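Local coordinates for flap endonuclease 1 (Desulfurococcus amylolyticus, PDB 3ORY), which probably cleaves 5' flaps from branched DNA as a structure-specific endonuclease of the FEN1/XPG family, at residues Ile19-Leu30 / Lys220-Leu229. Residues are numbered along the deposited sequence; the frame is centred on the assembly and turned at random.
Sequences IPGEAKTVIEDL and KPELIELDKL
Thr25 and Leu223 hold two strands together through a pair of backbone hydrogen bonds. Thr25 N gives to Leu223 O and Leu223 N to Thr25 O, both at 2.8 Å. The first is nearly straight, 161° at the hydrogen, and lies in the carbonyl plane. Ile27 N adds a third bond to Pro221 O. The tight parts are buried apolar contacts. Leu229, in the first turn of helix 226-233, sets CD1 against Ile19 CD1 (3.7 Å) and Pro20 CD, with Ala23 CB close to its CA. Leu229 CG stands anti to the backbone N (chi1 172°), which directs the branch toward Ile19 and Pro20. Leu191 also touches Leu229. Further along, Ile27 CB packs on Pro221 CB (4.1 Å), and Leu30 CD1 adds a contact to Pro221 CG (3.5 Å). Strand 24-26 thus forms an antiparallel edge on strand 216-225 in the central mixed sheet of the PIN-like FEN1/XPG nuclease domain, joining the N-terminal region to the I-region. Strand 197-200 pairs with 216-225 too, and its Arg200 takes Glu222 OE2 in a salt bridge. The solvent side is looser. Lys220, extended beyond CG, passes Val26 CG1 with its CD (3.8 Å). Lys220 NZ forms a salt bridge to Glu28 OE1 (3.0 Å), using the syn lone pair of that oxygen. Replacing this lysine by an alanine would probably leave the Glu28 carboxylate without its charged mate and Val26 CG1 less covered.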
ATOM      1  N   ILE A  19     -15.121  -1.849  -7.775  1.00 35.64           N
ATOM      2  CA  ILE A  19     -14.707  -3.204  -8.157  1.00 35.76           C
ATOM      3  C   ILE A  19     -15.889  -4.189  -8.063  1.00 36.95           C
ATOM      4  O   ILE A  19     -16.403  -4.419  -6.976  1.00 37.15           O
ATOM      5  CB  ILE A  19     -13.543  -3.744  -7.291  1.00 35.14           C
ATOM      6  CG1 ILE A  19     -12.351  -2.762  -7.255  1.00 34.15           C
ATOM      7  CG2 ILE A  19     -13.125  -5.132  -7.783  1.00 35.03           C
ATOM      8  CD1 ILE A  19     -11.711  -2.462  -8.621  1.00 31.88           C
ATOM      9  N   PRO A  20     -16.307  -4.779  -9.200  1.00 37.84           N
ATOM     10  CA  PRO A  20     -17.406  -5.748  -9.122  1.00 39.13           C
ATOM     11  C   PRO A  20     -16.956  -7.077  -8.510  1.00 40.14           C
ATOM     12  O   PRO A  20     -15.769  -7.428  -8.579  1.00 39.09           O
ATOM     13  CB  PRO A  20     -17.843  -5.942 -10.579  1.00 39.13           C
ATOM     14  CG  PRO A  20     -16.766  -5.336 -11.436  1.00 38.75           C
ATOM     15  CD  PRO A  20     -15.737  -4.671 -10.557  1.00 37.19           C
ATOM     16  N   GLY A  21     -17.912  -7.791  -7.908  1.00 41.33           N
ATOM     17  CA  GLY A  21     -17.673  -9.090  -7.281  1.00 42.41           C
ATOM     18  C   GLY A  21     -16.968 -10.102  -8.162  1.00 42.87           C
ATOM     19  O   GLY A  21     -16.089 -10.830  -7.696  1.00 42.79           O
ATOM     20  N   GLU A  22     -17.342 -10.142  -9.438  1.00 43.44           N
ATOM     21  CA  GLU A  22     -16.760 -11.097 -10.387  1.00 44.58           C
ATOM     22  C   GLU A  22     -15.273 -10.850 -10.672  1.00 43.72           C
ATOM     23  O   GLU A  22     -14.583 -11.730 -11.194  1.00 43.86           O
ATOM     24  CB  GLU A  22     -17.528 -11.096 -11.711  1.00 45.08           C
ATOM     25  CG  GLU A  22     -19.005 -11.458 -11.604  1.00 48.81           C
ATOM     26  CD  GLU A  22     -19.921 -10.237 -11.529  1.00 51.65           C
ATOM     27  OE1 GLU A  22     -19.574  -9.240 -10.844  1.00 51.12           O
ATOM     28  OE2 GLU A  22     -21.003 -10.289 -12.164  1.00 53.17           O
ATOM     29  N   ALA A  23     -14.792  -9.656 -10.330  1.00 43.16           N
ATOM     30  CA  ALA A  23     -13.408  -9.255 -10.619  1.00 42.73           C
ATOM     31  C   ALA A  23     -12.429  -9.508  -9.462  1.00 42.72           C
ATOM     32  O   ALA A  23     -11.207  -9.458  -9.650  1.00 42.12           O
ATOM     33  CB  ALA A  23     -13.368  -7.785 -11.052  1.00 42.26           C
ATOM     34  N   LYS A  24     -12.964  -9.775  -8.271  1.00 43.29           N
ATOM     35  CA  LYS A  24     -12.129 -10.059  -7.106  1.00 43.79           C
ATOM     36  C   LYS A  24     -12.336 -11.477  -6.583  1.00 44.83           C
ATOM     37  O   LYS A  24     -13.449 -12.003  -6.608  1.00 45.26           O
ATOM     38  CB  LYS A  24     -12.334  -9.024  -5.993  1.00 43.61           C
ATOM     39  CG  LYS A  24     -13.771  -8.794  -5.591  1.00 45.26           C
ATOM     40  CD  LYS A  24     -13.918  -7.528  -4.752  1.00 45.98           C
ATOM     41  CE  LYS A  24     -15.391  -7.114  -4.691  1.00 46.37           C
ATOM     42  NZ  LYS A  24     -15.593  -5.890  -3.878  1.00 46.53           N
ATOM     43  N   THR A  25     -11.246 -12.097  -6.144  1.00 44.88           N
ATOM     44  CA  THR A  25     -11.296 -13.415  -5.525  1.00 46.03           C
ATOM     45  C   THR A  25     -10.772 -13.292  -4.107  1.00 46.55           C
ATOM     46  O   THR A  25      -9.630 -12.870  -3.903  1.00 45.73           O
ATOM     47  CB  THR A  25     -10.435 -14.430  -6.297  1.00 45.76           C
ATOM     48  OG1 THR A  25     -10.882 -14.494  -7.650  1.00 45.91           O
ATOM     49  CG2 THR A  25     -10.537 -15.811  -5.683  1.00 46.91           C
ATOM     50  N   VAL A  26     -11.607 -13.642  -3.134  1.00 47.83           N
ATOM     51  CA  VAL A  26     -11.184 -13.683  -1.736  1.00 49.22           C
ATOM     52  C   VAL A  26     -10.176 -14.830  -1.548  1.00 50.25           C
ATOM     53  O   VAL A  26     -10.422 -15.960  -1.975  1.00 50.89           O
ATOM     54  CB  VAL A  26     -12.394 -13.811  -0.770  1.00 49.95           C
ATOM     55  CG1 VAL A  26     -11.938 -13.907   0.677  1.00 50.60           C
ATOM     56  CG2 VAL A  26     -13.336 -12.623  -0.937  1.00 50.00           C
ATOM     57  N   ILE A  27      -9.027 -14.514  -0.958  1.00 50.65           N
ATOM     58  CA  ILE A  27      -8.019 -15.515  -0.635  1.00 52.22           C
ATOM     59  C   ILE A  27      -8.240 -15.855   0.827  1.00 53.70           C
ATOM     60  O   ILE A  27      -8.128 -14.975   1.688  1.00 53.45           O
ATOM     61  CB  ILE A  27      -6.564 -14.979  -0.862  1.00 51.52           C
ATOM     62  CG1 ILE A  27      -6.359 -14.480  -2.301  1.00 50.96           C
ATOM     63  CG2 ILE A  27      -5.521 -16.030  -0.487  1.00 51.85           C
ATOM     64  CD1 ILE A  27      -6.645 -15.511  -3.394  1.00 52.54           C
ATOM     65  N   GLU A  28      -8.571 -17.117   1.109  1.00 55.84           N
ATOM     66  CA  GLU A  28      -8.969 -17.523   2.465  1.00 57.86           C
ATOM     67  C   GLU A  28      -7.907 -17.261   3.530  1.00 58.37           C
ATOM     68  O   GLU A  28      -8.227 -16.773   4.619  1.00 58.97           O
ATOM     69  CB  GLU A  28      -9.473 -18.969   2.509  1.00 58.97           C
ATOM     70  CG  GLU A  28     -10.862 -19.154   1.876  1.00 60.64           C
ATOM     71  CD  GLU A  28     -11.869 -18.041   2.230  1.00 61.56           C
ATOM     72  OE1 GLU A  28     -11.958 -17.634   3.412  1.00 62.54           O
ATOM     73  OE2 GLU A  28     -12.587 -17.580   1.316  1.00 61.52           O
ATOM     74  N   ASP A  29      -6.653 -17.575   3.206  1.00 58.72           N
ATOM     75  CA  ASP A  29      -5.497 -17.139   4.006  1.00 58.68           C
ATOM     76  C   ASP A  29      -4.235 -17.052   3.148  1.00 57.59           C
ATOM     77  O   ASP A  29      -4.212 -17.513   2.004  1.00 58.01           O
ATOM     78  CB  ASP A  29      -5.268 -18.051   5.227  1.00 59.86           C
ATOM     79  CG  ASP A  29      -5.237 -19.537   4.867  1.00 62.25           C
ATOM     80  OD1 ASP A  29      -5.130 -19.885   3.666  1.00 63.91           O
ATOM     81  OD2 ASP A  29      -5.326 -20.365   5.803  1.00 64.87           O
ATOM     82  N   LEU A  30      -3.187 -16.470   3.716  1.00 56.51           N
ATOM     83  CA  LEU A  30      -1.902 -16.309   3.040  1.00 55.09           C
ATOM     84  C   LEU A  30      -1.366 -17.585   2.369  1.00 54.81           C
ATOM     85  O   LEU A  30      -0.787 -17.511   1.286  1.00 54.14           O
ATOM     86  CB  LEU A  30      -0.875 -15.743   4.027  1.00 54.97           C
ATOM     87  CG  LEU A  30      -0.586 -14.239   4.133  1.00 54.61           C
ATOM     88  CD1 LEU A  30      -1.771 -13.355   3.787  1.00 54.93           C
ATOM     89  CD2 LEU A  30      -0.059 -13.904   5.527  1.00 55.43           C
ATOM     90  N   LYS A 220      -9.283 -10.232   4.918  1.00 47.21           N
ATOM     91  CA  LYS A 220      -8.665 -11.284   4.107  1.00 46.12           C
ATOM     92  C   LYS A 220      -8.002 -10.710   2.853  1.00 44.12           C
ATOM     93  O   LYS A 220      -8.476  -9.721   2.302  1.00 43.32           O
ATOM     94  CB  LYS A 220      -9.710 -12.328   3.697  1.00 46.82           C
ATOM     95  CG  LYS A 220     -10.257 -13.158   4.858  1.00 48.97           C
ATOM     96  CD  LYS A 220     -11.393 -14.053   4.394  1.00 50.98           C
ATOM     97  CE  LYS A 220     -11.968 -14.879   5.541  1.00 52.51           C
ATOM     98  NZ  LYS A 220     -13.268 -15.501   5.145  1.00 54.87           N
ATOM     99  N   PRO A 221      -6.911 -11.338   2.387  1.00 43.03           N
ATOM    100  CA  PRO A 221      -6.328 -10.857   1.136  1.00 41.92           C
ATOM    101  C   PRO A 221      -7.278 -11.117  -0.029  1.00 41.56           C
ATOM    102  O   PRO A 221      -8.107 -12.029   0.043  1.00 41.93           O
ATOM    103  CB  PRO A 221      -5.055 -11.697   0.980  1.00 41.84           C
ATOM    104  CG  PRO A 221      -4.819 -12.315   2.320  1.00 42.82           C
ATOM    105  CD  PRO A 221      -6.167 -12.484   2.935  1.00 43.41           C
ATOM    106  N   GLU A 222      -7.171 -10.303  -1.076  1.00 40.20           N
ATOM    107  CA  GLU A 222      -8.008 -10.460  -2.266  1.00 40.15           C
ATOM    108  C   GLU A 222      -7.203 -10.263  -3.548  1.00 39.14           C
ATOM    109  O   GLU A 222      -6.320  -9.394  -3.619  1.00 37.65           O
ATOM    110  CB  GLU A 222      -9.215  -9.516  -2.225  1.00 40.38           C
ATOM    111  CG  GLU A 222      -8.877  -8.030  -2.281  1.00 42.39           C
ATOM    112  CD  GLU A 222     -10.094  -7.122  -2.133  1.00 44.30           C
ATOM    113  OE1 GLU A 222     -11.161  -7.596  -1.700  1.00 46.60           O
ATOM    114  OE2 GLU A 222      -9.977  -5.920  -2.447  1.00 45.03           O
ATOM    115  N   LEU A 223      -7.501 -11.095  -4.542  1.00 38.49           N
ATOM    116  CA  LEU A 223      -6.864 -11.020  -5.847  1.00 38.03           C
ATOM    117  C   LEU A 223      -7.773 -10.293  -6.831  1.00 37.59           C
ATOM    118  O   LEU A 223      -8.955 -10.614  -6.954  1.00 37.70           O
ATOM    119  CB  LEU A 223      -6.545 -12.427  -6.371  1.00 38.56           C
ATOM    120  CG  LEU A 223      -6.138 -12.587  -7.845  1.00 39.30           C
ATOM    121  CD1 LEU A 223      -4.757 -11.998  -8.100  1.00 39.67           C
ATOM    122  CD2 LEU A 223      -6.184 -14.056  -8.268  1.00 41.49           C
ATOM    123  N   ILE A 224      -7.220  -9.303  -7.523  1.00 36.43           N
ATOM    124  CA  ILE A 224      -7.942  -8.638  -8.600  1.00 36.26           C
ATOM    125  C   ILE A 224      -7.149  -8.784  -9.885  1.00 35.98           C
ATOM    126  O   ILE A 224      -5.977  -8.404  -9.953  1.00 35.20           O
ATOM    127  CB  ILE A 224      -8.193  -7.146  -8.296  1.00 35.90           C
ATOM    128  CG1 ILE A 224      -9.039  -6.998  -7.036  1.00 36.11           C
ATOM    129  CG2 ILE A 224      -8.857  -6.445  -9.502  1.00 35.87           C
ATOM    130  CD1 ILE A 224      -8.825  -5.690  -6.313  1.00 36.10           C
ATOM    131  N   GLU A 225      -7.790  -9.332 -10.910  1.00 36.35           N
ATOM    132  CA  GLU A 225      -7.137  -9.504 -12.196  1.00 36.41           C
ATOM    133  C   GLU A 225      -7.571  -8.388 -13.136  1.00 35.64           C
ATOM    134  O   GLU A 225      -8.760  -8.098 -13.245  1.00 35.51           O
ATOM    135  CB  GLU A 225      -7.449 -10.890 -12.777  1.00 38.14           C
ATOM    136  CG  GLU A 225      -6.915 -12.038 -11.907  1.00 40.72           C
ATOM    137  CD  GLU A 225      -7.461 -13.397 -12.310  1.00 45.62           C
ATOM    138  OE1 GLU A 225      -8.656 -13.672 -12.047  1.00 47.39           O
ATOM    139  OE2 GLU A 225      -6.687 -14.196 -12.876  1.00 46.82           O
ATOM    140  N   LEU A 226      -6.597  -7.770 -13.804  1.00 34.53           N
ATOM    141  CA  LEU A 226      -6.837  -6.590 -14.636  1.00 34.01           C
ATOM    142  C   LEU A 226      -7.811  -6.829 -15.790  1.00 34.83           C
ATOM    143  O   LEU A 226      -8.855  -6.181 -15.864  1.00 33.94           O
ATOM    144  CB  LEU A 226      -5.526  -6.034 -15.199  1.00 32.67           C
ATOM    145  CG  LEU A 226      -5.599  -4.822 -16.138  1.00 31.89           C
ATOM    146  CD1 LEU A 226      -6.318  -3.615 -15.486  1.00 29.29           C
ATOM    147  CD2 LEU A 226      -4.199  -4.428 -16.600  1.00 30.24           C
ATOM    148  N   ASP A 227      -7.449  -7.730 -16.703  1.00 36.01           N
ATOM    149  CA  ASP A 227      -8.252  -7.888 -17.919  1.00 37.62           C
ATOM    150  C   ASP A 227      -9.694  -8.311 -17.549  1.00 37.37           C
ATOM    151  O   ASP A 227     -10.656  -7.841 -18.149  1.00 38.25           O
ATOM    152  CB  ASP A 227      -7.556  -8.798 -18.963  1.00 38.68           C
ATOM    153  CG  ASP A 227      -6.433  -8.061 -19.771  1.00 41.38           C
ATOM    154  OD1 ASP A 227      -6.294  -6.814 -19.707  1.00 42.94           O
ATOM    155  OD2 ASP A 227      -5.662  -8.743 -20.486  1.00 45.31           O
ATOM    156  N   LYS A 228      -9.828  -9.121 -16.503  1.00 36.95           N
ATOM    157  CA  LYS A 228     -11.127  -9.495 -15.926  1.00 36.75           C
ATOM    158  C   LYS A 228     -11.922  -8.299 -15.373  1.00 35.46           C
ATOM    159  O   LYS A 228     -13.136  -8.173 -15.605  1.00 35.35           O
ATOM    160  CB  LYS A 228     -10.885 -10.495 -14.806  1.00 37.76           C
ATOM    161  CG  LYS A 228     -11.952 -11.539 -14.617  1.00 40.52           C
ATOM    162  CD  LYS A 228     -11.393 -12.641 -13.732  1.00 43.55           C
ATOM    163  CE  LYS A 228     -12.368 -13.787 -13.554  1.00 46.83           C
ATOM    164  NZ  LYS A 228     -11.837 -14.727 -12.528  1.00 48.65           N
ATOM    165  N   LEU A 229     -11.235  -7.436 -14.622  1.00 33.04           N
ATOM    166  CA  LEU A 229     -11.812  -6.180 -14.141  1.00 31.71           C
ATOM    167  C   LEU A 229     -12.336  -5.313 -15.289  1.00 31.22           C
ATOM    168  O   LEU A 229     -13.436  -4.762 -15.223  1.00 30.91           O
ATOM    169  CB  LEU A 229     -10.767  -5.395 -13.328  1.00 30.42           C
ATOM    170  CG  LEU A 229     -11.106  -3.965 -12.888  1.00 30.72           C
ATOM    171  CD1 LEU A 229     -12.346  -3.933 -11.969  1.00 32.16           C
ATOM    172  CD2 LEU A 229      -9.906  -3.333 -12.180  1.00 29.65           C
TER